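Local coordinates for DELTA1-pyrroline-2-carboxylate reductase (Thermococcus litoralis DSM 5473, PDB 6T3E), which probably catalyses the NAD(P)H-dependent reduction of Delta1-pyrroline-2-carboxylate to L-proline, and binds NADH and L-proline, at residues S151-I157 and S217-A223; E238-S244 and R313-K319. All blocks are in the same frame, centred on the assembly; numbering follows the deposited sequence.

Contact 1 (S151-I157 and S217-A223); sequences SKIAGII and SDILIVA. With NAI (1,4-dihydronicotinamide adenine dinucleotide), chain F.
Asp218 OD2 accepts two backbone N-H groups, from Lys152 N at 3.2 Å and from Ile153 N at 3.2 Å. Both bonds are nearly straight and use the anti side of the oxygen, one donor from each face of the carboxylate plane, which fixes the rotation of the group. With CG turned away from its own carbonyl carbon (chi1 -69°), Asp218, just before strand 219-222, reaches across to the start of strand 153-157, while OD1 forms salt bridges with Arg148 and Arg237; that pairing would probably favour the charged form. Ile153 O in turn takes Asp218 N at 2.7 Å and also Ile219 N. From there the strands run parallel, 17° apart, in the Rossmann-type nucleotide-binding domain, the ladder passing through Gly155 N to Ile219 O at 2.8 Å and Ile157 N to Ile221 O at 2.7 Å. A side chain at Gly155 would probably run into Ser217 OG, which bonds to Ala213 O. Ile156 CG2 and Ile221 CG2 lie alongside each other at 3.9 Å on the face covered by helix 161-173; on the reverse face Ile157 CD1 meets Leu220 CD1. The last rung, Ala223 N to Ile157 O, brings Ala223 to the cofactor, its O 3.4 Å from O4B of the bound NADH.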
ATOM      1  N   SER B 151     -20.085 -18.692  29.074  1.00 71.46           N
ATOM      2  CA  SER B 151     -20.829 -18.696  27.819  1.00 71.45           C
ATOM      3  C   SER B 151     -20.758 -20.076  27.173  1.00 74.03           C
ATOM      4  O   SER B 151     -19.672 -20.647  27.036  1.00 78.41           O
ATOM      5  CB  SER B 151     -20.257 -17.648  26.858  1.00 68.74           C
ATOM      6  OG  SER B 151     -20.185 -16.356  27.443  1.00 68.45           O
ATOM      7  N   LYS B 152     -21.910 -20.622  26.778  1.00 69.23           N
ATOM      8  CA  LYS B 152     -21.920 -21.930  26.125  1.00 66.52           C
ATOM      9  C   LYS B 152     -22.621 -21.939  24.772  1.00 59.87           C
ATOM     10  O   LYS B 152     -22.296 -22.791  23.940  1.00 55.25           O
ATOM     11  CB  LYS B 152     -22.509 -23.029  27.036  1.00 70.16           C
ATOM     12  CG  LYS B 152     -23.654 -22.639  27.973  1.00 75.62           C
ATOM     13  CD  LYS B 152     -24.546 -23.869  28.238  1.00 80.21           C
ATOM     14  CE  LYS B 152     -25.802 -23.593  29.095  1.00 80.54           C
ATOM     15  NZ  LYS B 152     -25.550 -23.447  30.548  1.00 80.33           N
ATOM     16  N   ILE B 153     -23.553 -21.032  24.515  1.00 59.70           N
ATOM     17  CA  ILE B 153     -24.303 -20.982  23.262  1.00 53.92           C
ATOM     18  C   ILE B 153     -23.815 -19.772  22.471  1.00 49.92           C
ATOM     19  O   ILE B 153     -23.763 -18.652  22.999  1.00 44.33           O
ATOM     20  CB  ILE B 153     -25.828 -20.898  23.505  1.00 55.64           C
ATOM     21  CG1 ILE B 153     -26.303 -21.954  24.521  1.00 59.54           C
ATOM     22  CG2 ILE B 153     -26.574 -21.093  22.213  1.00 56.43           C
ATOM     23  CD1 ILE B 153     -26.726 -21.403  25.885  1.00 60.27           C
ATOM     24  N   ALA B 154     -23.423 -20.005  21.218  1.00 49.82           N
ATOM     25  CA  ALA B 154     -22.942 -18.955  20.332  1.00 47.64           C
ATOM     26  C   ALA B 154     -23.848 -18.862  19.115  1.00 56.48           C
ATOM     27  O   ALA B 154     -24.130 -19.877  18.470  1.00 59.03           O
ATOM     28  CB  ALA B 154     -21.506 -19.217  19.887  1.00 41.95           C
ATOM     29  N   GLY B 155     -24.255 -17.645  18.771  1.00 60.08           N
ATOM     30  CA  GLY B 155     -25.087 -17.396  17.602  1.00 57.05           C
ATOM     31  C   GLY B 155     -24.260 -16.763  16.497  1.00 57.70           C
ATOM     32  O   GLY B 155     -23.437 -15.877  16.751  1.00 55.74           O
ATOM     33  N   ILE B 156     -24.501 -17.214  15.268  1.00 59.09           N
ATOM     34  CA  ILE B 156     -23.745 -16.766  14.108  1.00 57.19           C
ATOM     35  C   ILE B 156     -24.717 -16.253  13.059  1.00 55.92           C
ATOM     36  O   ILE B 156     -25.638 -16.971  12.653  1.00 59.47           O
ATOM     37  CB  ILE B 156     -22.860 -17.888  13.535  1.00 56.63           C
ATOM     38  CG1 ILE B 156     -22.144 -18.610  14.675  1.00 62.52           C
ATOM     39  CG2 ILE B 156     -21.866 -17.322  12.560  1.00 55.21           C
ATOM     40  CD1 ILE B 156     -21.307 -19.783  14.247  1.00 63.81           C
ATOM     41  N   ILE B 157     -24.512 -15.016  12.630  1.00 50.15           N
ATOM     42  CA  ILE B 157     -25.301 -14.389  11.583  1.00 46.39           C
ATOM     43  C   ILE B 157     -24.362 -14.110  10.421  1.00 44.43           C
ATOM     44  O   ILE B 157     -23.413 -13.325  10.559  1.00 42.91           O
ATOM     45  CB  ILE B 157     -25.978 -13.102  12.078  1.00 49.99           C
ATOM     46  CG1 ILE B 157     -27.107 -13.447  13.042  1.00 54.11           C
ATOM     47  CG2 ILE B 157     -26.518 -12.280  10.911  1.00 47.28           C
ATOM     48  CD1 ILE B 157     -27.462 -12.319  13.942  1.00 58.89           C
ATOM     49  N   SER B 217     -28.284 -16.292  22.121  1.00 63.24           N
ATOM     50  CA  SER B 217     -26.828 -16.254  22.130  1.00 59.68           C
ATOM     51  C   SER B 217     -26.270 -15.823  23.481  1.00 62.81           C
ATOM     52  O   SER B 217     -26.762 -14.876  24.101  1.00 67.04           O
ATOM     53  CB  SER B 217     -26.317 -15.290  21.062  1.00 56.85           C
ATOM     54  OG  SER B 217     -26.516 -15.803  19.765  1.00 57.89           O
ATOM     55  N   ASP B 218     -25.213 -16.508  23.915  1.00 62.58           N
ATOM     56  CA  ASP B 218     -24.332 -15.961  24.939  1.00 61.45           C
ATOM     57  C   ASP B 218     -23.232 -15.119  24.295  1.00 59.62           C
ATOM     58  O   ASP B 218     -22.849 -14.077  24.838  1.00 59.00           O
ATOM     59  CB  ASP B 218     -23.728 -17.092  25.782  1.00 63.62           C
ATOM     60  CG  ASP B 218     -24.759 -17.797  26.672  1.00 66.15           C
ATOM     61  OD1 ASP B 218     -25.645 -17.118  27.247  1.00 67.49           O
ATOM     62  OD2 ASP B 218     -24.682 -19.040  26.795  1.00 64.63           O
ATOM     63  N   ILE B 219     -22.753 -15.550  23.120  1.00 57.06           N
ATOM     64  CA  ILE B 219     -21.830 -14.803  22.269  1.00 49.84           C
ATOM     65  C   ILE B 219     -22.410 -14.774  20.862  1.00 46.78           C
ATOM     66  O   ILE B 219     -22.782 -15.817  20.318  1.00 47.62           O
ATOM     67  CB  ILE B 219     -20.426 -15.435  22.239  1.00 46.71           C
ATOM     68  CG1 ILE B 219     -19.773 -15.366  23.616  1.00 45.78           C
ATOM     69  CG2 ILE B 219     -19.548 -14.741  21.200  1.00 44.64           C
ATOM     70  CD1 ILE B 219     -18.485 -16.145  23.703  1.00 42.38           C
ATOM     71  N   LEU B 220     -22.474 -13.595  20.263  1.00 46.35           N
ATOM     72  CA  LEU B 220     -23.027 -13.454  18.926  1.00 48.68           C
ATOM     73  C   LEU B 220     -21.924 -13.082  17.950  1.00 47.41           C
ATOM     74  O   LEU B 220     -21.146 -12.156  18.203  1.00 48.78           O
ATOM     75  CB  LEU B 220     -24.131 -12.396  18.889  1.00 54.06           C
ATOM     76  CG  LEU B 220     -24.758 -12.152  17.513  1.00 52.06           C
ATOM     77  CD1 LEU B 220     -25.438 -13.417  17.015  1.00 55.05           C
ATOM     78  CD2 LEU B 220     -25.731 -10.996  17.565  1.00 46.19           C
ATOM     79  N   ILE B 221     -21.882 -13.789  16.826  1.00 46.53           N
ATOM     80  CA  ILE B 221     -20.918 -13.545  15.763  1.00 44.43           C
ATOM     81  C   ILE B 221     -21.699 -13.012  14.569  1.00 47.06           C
ATOM     82  O   ILE B 221     -22.619 -13.677  14.078  1.00 49.53           O
ATOM     83  CB  ILE B 221     -20.149 -14.825  15.387  1.00 38.92           C
ATOM     84  CG1 ILE B 221     -19.191 -15.254  16.500  1.00 38.07           C
ATOM     85  CG2 ILE B 221     -19.415 -14.649  14.069  1.00 33.10           C
ATOM     86  CD1 ILE B 221     -18.853 -16.737  16.457  1.00 39.17           C
ATOM     87  N   VAL B 222     -21.339 -11.817  14.107  1.00 44.28           N
ATOM     88  CA  VAL B 222     -21.931 -11.203  12.925  1.00 44.78           C
ATOM     89  C   VAL B 222     -20.802 -10.985  11.920  1.00 47.83           C
ATOM     90  O   VAL B 222     -19.828 -10.278  12.220  1.00 46.51           O
ATOM     91  CB  VAL B 222     -22.652  -9.885  13.258  1.00 44.35           C
ATOM     92  CG1 VAL B 222     -23.627  -9.540  12.160  1.00 46.53           C
ATOM     93  CG2 VAL B 222     -23.396  -9.975  14.596  1.00 40.01           C
ATOM     94  N   ALA B 223     -20.927 -11.613  10.726  1.00 46.82           N
ATOM     95  CA  ALA B 223     -19.934 -11.598   9.625  1.00 42.54           C
ATOM     96  C   ALA B 223     -20.702 -11.605   8.295  1.00 40.92           C
ATOM     97  O   ALA B 223     -20.710 -12.573   7.515  1.00 35.86           O
ATOM     98  CB  ALA B 223     -18.969 -12.783   9.698  1.00 37.07           C
TER
HETATM   99  PA  NAI F 402     -18.601 -14.071   2.473  1.00 31.72           P
HETATM  100  O1A NAI F 402     -19.276 -13.527   1.241  1.00 29.19           O
HETATM  101  O2A NAI F 402     -17.812 -15.317   2.121  1.00 40.13           O
HETATM  102  O5B NAI F 402     -19.661 -14.357   3.699  1.00 33.81           O
HETATM  103  C5B NAI F 402     -20.619 -13.324   3.899  1.00 38.51           C
HETATM  104  C4B NAI F 402     -21.960 -13.974   4.459  1.00 42.55           C
HETATM  105  O4B NAI F 402     -22.786 -13.052   4.830  1.00 43.09           O
HETATM  106  C3B NAI F 402     -22.663 -14.747   3.319  1.00 43.60           C
HETATM  107  O3B NAI F 402     -22.805 -16.041   3.695  1.00 44.35           O
HETATM  108  C2B NAI F 402     -24.013 -14.017   3.157  1.00 38.88           C
HETATM  109  O2B NAI F 402     -25.086 -14.971   2.683  1.00 33.85           O
HETATM  110  C1B NAI F 402     -24.245 -13.578   4.362  1.00 42.64           C
HETATM  111  N9A NAI F 402     -25.189 -12.493   4.381  1.00 40.24           N
HETATM  112  C8A NAI F 402     -25.078 -11.416   3.599  1.00 38.55           C
HETATM  113  N7A NAI F 402     -26.107 -10.619   3.867  1.00 38.48           N
HETATM  114  C5A NAI F 402     -26.854 -11.203   4.818  1.00 38.73           C
HETATM  115  C6A NAI F 402     -28.010 -10.788   5.435  1.00 44.54           C
HETATM  116  N6A NAI F 402     -28.830  -9.601   5.284  1.00 47.56           N
HETATM  117  N1A NAI F 402     -28.582 -11.550   6.365  1.00 47.41           N
HETATM  118  C2A NAI F 402     -28.003 -12.729   6.705  1.00 48.92           C
HETATM  119  N3A NAI F 402     -26.860 -13.135   6.098  1.00 44.31           N
HETATM  120  C4A NAI F 402     -26.293 -12.357   5.142  1.00 38.15           C
HETATM  121  O3  NAI F 402     -17.586 -12.862   3.001  1.00 36.86           O
HETATM  122  PN  NAI F 402     -16.665 -12.978   4.384  1.00 35.12           P
HETATM  123  O1N NAI F 402     -15.259 -13.257   3.892  1.00 31.24           O
HETATM  124  O2N NAI F 402     -17.191 -14.043   5.306  1.00 33.90           O
HETATM  125  O5D NAI F 402     -16.707 -11.554   5.165  1.00 37.88           O
HETATM  126  C5D NAI F 402     -17.752 -11.341   6.040  1.00 38.37           C
HETATM  127  C4D NAI F 402     -17.721  -9.853   6.481  1.00 39.06           C
HETATM  128  O4D NAI F 402     -16.660  -9.586   7.217  1.00 36.66           O
HETATM  129  C3D NAI F 402     -17.612  -8.947   5.246  1.00 36.72           C
HETATM  130  O3D NAI F 402     -18.427  -7.846   5.426  1.00 36.34           O
HETATM  131  C2D NAI F 402     -16.150  -8.479   5.230  1.00 37.62           C
HETATM  132  O2D NAI F 402     -16.067  -7.160   4.462  1.00 25.91           O
HETATM  133  C1D NAI F 402     -15.880  -8.365   6.505  1.00 38.30           C
HETATM  134  N1N NAI F 402     -14.437  -8.524   6.749  1.00 42.26           N
HETATM  135  C2N NAI F 402     -13.746  -7.686   7.711  1.00 42.10           C
HETATM  136  C3N NAI F 402     -12.389  -8.154   8.309  1.00 37.87           C
HETATM  137  C7N NAI F 402     -12.063  -7.619   9.730  1.00 35.60           C
HETATM  138  O7N NAI F 402     -12.878  -6.966  10.269  1.00 38.91           O
HETATM  139  N7N NAI F 402     -10.767  -7.931  10.374  1.00 33.93           N
HETATM  140  C4N NAI F 402     -11.779  -9.475   7.887  1.00 33.91           C
HETATM  141  C5N NAI F 402     -12.292  -9.981   6.532  1.00 32.76           C
HETATM  142  C6N NAI F 402     -13.674  -9.527   6.031  1.00 42.36           C

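Contact 2 (E238-S244 and R313-K319)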
ATOM      1  N   GLU B 238     -29.432  -9.228  28.235  1.00 77.79           N
ATOM      2  CA  GLU B 238     -28.231  -8.850  28.958  1.00 75.96           C
ATOM      3  C   GLU B 238     -27.233 -10.004  29.009  1.00 75.58           C
ATOM      4  O   GLU B 238     -27.569 -11.180  28.824  1.00 75.75           O
ATOM      5  CB  GLU B 238     -28.572  -8.381  30.371  1.00 76.40           C
ATOM      6  CG  GLU B 238     -29.762  -9.057  30.998  1.00 77.79           C
ATOM      7  CD  GLU B 238     -30.085  -8.477  32.364  1.00 81.67           C
ATOM      8  OE1 GLU B 238     -29.861  -9.179  33.378  1.00 85.88           O
ATOM      9  OE2 GLU B 238     -30.551  -7.317  32.426  1.00 80.01           O
ATOM     10  N   GLY B 239     -25.979  -9.638  29.243  1.00 76.15           N
ATOM     11  CA  GLY B 239     -24.913 -10.596  29.403  1.00 77.28           C
ATOM     12  C   GLY B 239     -24.367 -11.196  28.133  1.00 75.46           C
ATOM     13  O   GLY B 239     -23.510 -12.083  28.211  1.00 77.23           O
ATOM     14  N   THR B 240     -24.812 -10.745  26.970  1.00 70.91           N
ATOM     15  CA  THR B 240     -24.320 -11.284  25.715  1.00 70.63           C
ATOM     16  C   THR B 240     -23.179 -10.421  25.192  1.00 66.04           C
ATOM     17  O   THR B 240     -23.188  -9.196  25.349  1.00 63.88           O
ATOM     18  CB  THR B 240     -25.428 -11.388  24.669  1.00 74.78           C
ATOM     19  OG1 THR B 240     -25.563 -10.133  23.992  1.00 77.33           O
ATOM     20  CG2 THR B 240     -26.750 -11.791  25.313  1.00 76.47           C
ATOM     21  N   HIS B 241     -22.199 -11.078  24.574  1.00 61.34           N
ATOM     22  CA  HIS B 241     -21.057 -10.431  23.946  1.00 55.12           C
ATOM     23  C   HIS B 241     -21.177 -10.566  22.437  1.00 51.17           C
ATOM     24  O   HIS B 241     -21.551 -11.629  21.932  1.00 51.19           O
ATOM     25  CB  HIS B 241     -19.731 -11.049  24.410  1.00 54.87           C
ATOM     26  CG  HIS B 241     -18.560 -10.662  23.557  1.00 51.20           C
ATOM     27  ND1 HIS B 241     -17.999  -9.403  23.590  1.00 50.46           N
ATOM     28  CD2 HIS B 241     -17.860 -11.360  22.634  1.00 48.50           C
ATOM     29  CE1 HIS B 241     -16.997  -9.344  22.731  1.00 47.68           C
ATOM     30  NE2 HIS B 241     -16.888 -10.522  22.142  1.00 48.55           N
ATOM     31  N   ILE B 242     -20.896  -9.476  21.720  1.00 51.80           N
ATOM     32  CA  ILE B 242     -21.072  -9.407  20.273  1.00 50.90           C
ATOM     33  C   ILE B 242     -19.727  -9.134  19.621  1.00 46.29           C
ATOM     34  O   ILE B 242     -19.021  -8.197  20.011  1.00 48.50           O
ATOM     35  CB  ILE B 242     -22.075  -8.312  19.858  1.00 51.67           C
ATOM     36  CG1 ILE B 242     -23.249  -8.248  20.834  1.00 56.71           C
ATOM     37  CG2 ILE B 242     -22.566  -8.548  18.438  1.00 44.25           C
ATOM     38  CD1 ILE B 242     -24.113  -9.473  20.805  1.00 59.21           C
ATOM     39  N   ASN B 243     -19.398  -9.925  18.605  1.00 41.44           N
ATOM     40  CA  ASN B 243     -18.273  -9.658  17.718  1.00 38.27           C
ATOM     41  C   ASN B 243     -18.829  -9.357  16.333  1.00 38.95           C
ATOM     42  O   ASN B 243     -19.501 -10.203  15.730  1.00 37.79           O
ATOM     43  CB  ASN B 243     -17.303 -10.841  17.675  1.00 36.22           C
ATOM     44  CG  ASN B 243     -16.646 -11.104  19.019  1.00 41.11           C
ATOM     45  OD1 ASN B 243     -16.009 -10.223  19.594  1.00 45.43           O
ATOM     46  ND2 ASN B 243     -16.786 -12.321  19.517  1.00 42.03           N
ATOM     47  N   SER B 244     -18.580  -8.143  15.851  1.00 37.96           N
ATOM     48  CA  SER B 244     -19.070  -7.689  14.556  1.00 38.36           C
ATOM     49  C   SER B 244     -17.878  -7.311  13.688  1.00 38.65           C
ATOM     50  O   SER B 244     -17.117  -6.398  14.034  1.00 37.78           O
ATOM     51  CB  SER B 244     -20.031  -6.508  14.724  1.00 43.79           C
ATOM     52  OG  SER B 244     -20.475  -6.018  13.472  1.00 47.39           O
ATOM     53  N   ARG B 313     -24.363  -8.214  33.766  1.00 90.24           N
ATOM     54  CA  ARG B 313     -25.549  -7.668  33.123  1.00 92.85           C
ATOM     55  C   ARG B 313     -25.235  -6.803  31.913  1.00 94.58           C
ATOM     56  O   ARG B 313     -26.117  -6.613  31.068  1.00 95.91           O
ATOM     57  CB  ARG B 313     -26.361  -6.849  34.136  1.00 93.29           C
ATOM     58  CG  ARG B 313     -26.634  -7.581  35.448  1.00 94.80           C
ATOM     59  CD  ARG B 313     -27.993  -7.199  36.034  1.00 97.21           C
ATOM     60  NE  ARG B 313     -28.542  -8.231  36.918  1.00100.31           N
ATOM     61  CZ  ARG B 313     -28.819  -9.481  36.546  1.00100.52           C
ATOM     62  NH1 ARG B 313     -29.322 -10.341  37.424  1.00100.26           N
ATOM     63  NH2 ARG B 313     -28.596  -9.873  35.297  1.00 99.90           N
ATOM     64  N   GLU B 314     -24.006  -6.313  31.783  1.00 95.37           N
ATOM     65  CA  GLU B 314     -23.676  -5.460  30.650  1.00 94.02           C
ATOM     66  C   GLU B 314     -23.678  -6.258  29.347  1.00 89.44           C
ATOM     67  O   GLU B 314     -23.469  -7.475  29.332  1.00 90.46           O
ATOM     68  CB  GLU B 314     -22.326  -4.755  30.855  1.00 98.95           C
ATOM     69  CG  GLU B 314     -21.235  -5.557  31.554  1.00102.50           C
ATOM     70  CD  GLU B 314     -20.038  -4.694  31.966  1.00105.72           C
ATOM     71  OE1 GLU B 314     -18.908  -5.228  32.054  1.00105.86           O
ATOM     72  OE2 GLU B 314     -20.226  -3.479  32.201  1.00107.26           O
ATOM     73  N   ILE B 315     -23.974  -5.568  28.250  1.00 74.00           N
ATOM     74  CA  ILE B 315     -23.864  -6.135  26.912  1.00 62.52           C
ATOM     75  C   ILE B 315     -22.612  -5.564  26.265  1.00 58.00           C
ATOM     76  O   ILE B 315     -22.476  -4.340  26.142  1.00 56.93           O
ATOM     77  CB  ILE B 315     -25.106  -5.840  26.062  1.00 55.85           C
ATOM     78  CG1 ILE B 315     -26.353  -6.404  26.738  1.00 53.75           C
ATOM     79  CG2 ILE B 315     -24.938  -6.431  24.677  1.00 51.99           C
ATOM     80  CD1 ILE B 315     -27.558  -6.402  25.871  1.00 45.44           C
ATOM     81  N   THR B 316     -21.692  -6.443  25.867  1.00 56.80           N
ATOM     82  CA  THR B 316     -20.407  -6.042  25.312  1.00 55.48           C
ATOM     83  C   THR B 316     -20.382  -6.267  23.810  1.00 52.11           C
ATOM     84  O   THR B 316     -20.791  -7.327  23.328  1.00 52.22           O
ATOM     85  CB  THR B 316     -19.253  -6.826  25.951  1.00 58.87           C
ATOM     86  OG1 THR B 316     -19.658  -8.183  26.177  1.00 61.87           O
ATOM     87  CG2 THR B 316     -18.834  -6.189  27.270  1.00 57.96           C
ATOM     88  N   LEU B 317     -19.844  -5.287  23.085  1.00 51.97           N
ATOM     89  CA  LEU B 317     -19.760  -5.333  21.630  1.00 51.78           C
ATOM     90  C   LEU B 317     -18.347  -4.987  21.196  1.00 53.39           C
ATOM     91  O   LEU B 317     -17.869  -3.877  21.458  1.00 56.76           O
ATOM     92  CB  LEU B 317     -20.762  -4.368  20.986  1.00 48.51           C
ATOM     93  CG  LEU B 317     -20.393  -3.878  19.586  1.00 42.53           C
ATOM     94  CD1 LEU B 317     -20.480  -5.013  18.589  1.00 37.36           C
ATOM     95  CD2 LEU B 317     -21.294  -2.724  19.185  1.00 47.58           C
ATOM     96  N   PHE B 318     -17.693  -5.927  20.511  1.00 49.81           N
ATOM     97  CA  PHE B 318     -16.381  -5.704  19.910  1.00 45.54           C
ATOM     98  C   PHE B 318     -16.584  -5.465  18.419  1.00 42.56           C
ATOM     99  O   PHE B 318     -17.015  -6.366  17.692  1.00 41.37           O
ATOM    100  CB  PHE B 318     -15.448  -6.890  20.151  1.00 42.92           C
ATOM    101  CG  PHE B 318     -14.158  -6.819  19.369  1.00 37.38           C
ATOM    102  CD1 PHE B 318     -13.329  -5.714  19.480  1.00 38.15           C
ATOM    103  CD2 PHE B 318     -13.774  -7.859  18.531  1.00 33.38           C
ATOM    104  CE1 PHE B 318     -12.146  -5.642  18.766  1.00 37.92           C
ATOM    105  CE2 PHE B 318     -12.598  -7.799  17.816  1.00 31.34           C
ATOM    106  CZ  PHE B 318     -11.780  -6.686  17.932  1.00 38.81           C
ATOM    107  N   LYS B 319     -16.271  -4.253  17.971  1.00 38.18           N
ATOM    108  CA  LYS B 319     -16.414  -3.877  16.574  1.00 36.56           C
ATOM    109  C   LYS B 319     -15.053  -3.944  15.906  1.00 37.53           C
ATOM    110  O   LYS B 319     -14.121  -3.255  16.327  1.00 42.29           O
ATOM    111  CB  LYS B 319     -16.996  -2.473  16.436  1.00 35.76           C
ATOM    112  CG  LYS B 319     -17.253  -2.110  14.992  1.00 36.02           C
ATOM    113  CD  LYS B 319     -18.273  -3.055  14.386  1.00 34.57           C
ATOM    114  CE  LYS B 319     -17.843  -3.574  13.033  1.00 32.49           C
ATOM    115  NZ  LYS B 319     -19.013  -4.225  12.355  1.00 32.88           N
TER
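Neighbouring parallel strands of the NADH-binding domain, 241-244 and 316-319, meet here with their N-to-C directions 13° apart. The ladder is carried by Ile242, whose N donates to Thr316 O at 2.7 Å and whose O accepts Phe318 N in a bond close to linear. Ser244 N to Phe318 O continues it. On the sheet face packed against helix 128-146, ND1 of His241 gives a weak hydrogen bond to Thr316 OG1 at 3.3 Å, and that hydroxyl has its stronger partner in Leu146 O. With CG anti to the backbone N (chi1 166°), the ring reaches along the face so that its edge meets Thr316. The second ring nitrogen, NE2, lies 2.7 Å from Asn243 OD1 in a bent bond, tilted from the ring plane and above the carbonyl plane; if both nitrogens donate, the imidazole would probably be charged. Asn243 OD1 also rests at the edge of the Phe318 ring, 3.4 Å from CD2, with amide and ring planes 80° apart, and Asn243 ND2 bonds to Thr143 OG1 of the helix. A leucine in place of His241 would probably leave Asn243 OD1 and Thr316 OG1 without their imidazole partner, the amide keeping its hold through ND2 on Thr143. Such a parallel sheet flanked by helices is the core of a Rossmann-type domain, and its other face here carries Ile242 CB against Leu317 CD1 at 3.9 Å. Farther along that face Lys319, bent at chi2 and chi3, brings NZ to Ser244 OG at 2.6 Å; Asp279 is its salt-bridge partner, and Glu254 is hydrogen-bonded to Ser244 OG. At the opposite, exposed end Glu238 pairs with Arg313, though the modelled separation is too short for its geometry to be trusted.

How the contacts relate
Both contacts belong to one eight-stranded parallel sheet, in which the four strands lie consecutively in the order 153-157, 219-222, 241-244, 316-319. Their centres are about 10 Å apart, and along the chain contact 1 closes before contact 2 opens. The two inner strands join them directly: Leu220 N approaches His241 O at 2.7 Å and Leu220 O approaches Asn243 N at 2.9 Å, both probable hydrogen bonds, while Leu220 CB packs on Ile242 CD1. Arg148 meets the entry ends of both contacts. The C-terminal ends of the strands face the cofactor side, as in Rossmann-type domains: Ala223 belongs to the NADH pocket, whereas the Lys319 side chain stays about 7 Å from the cofactor.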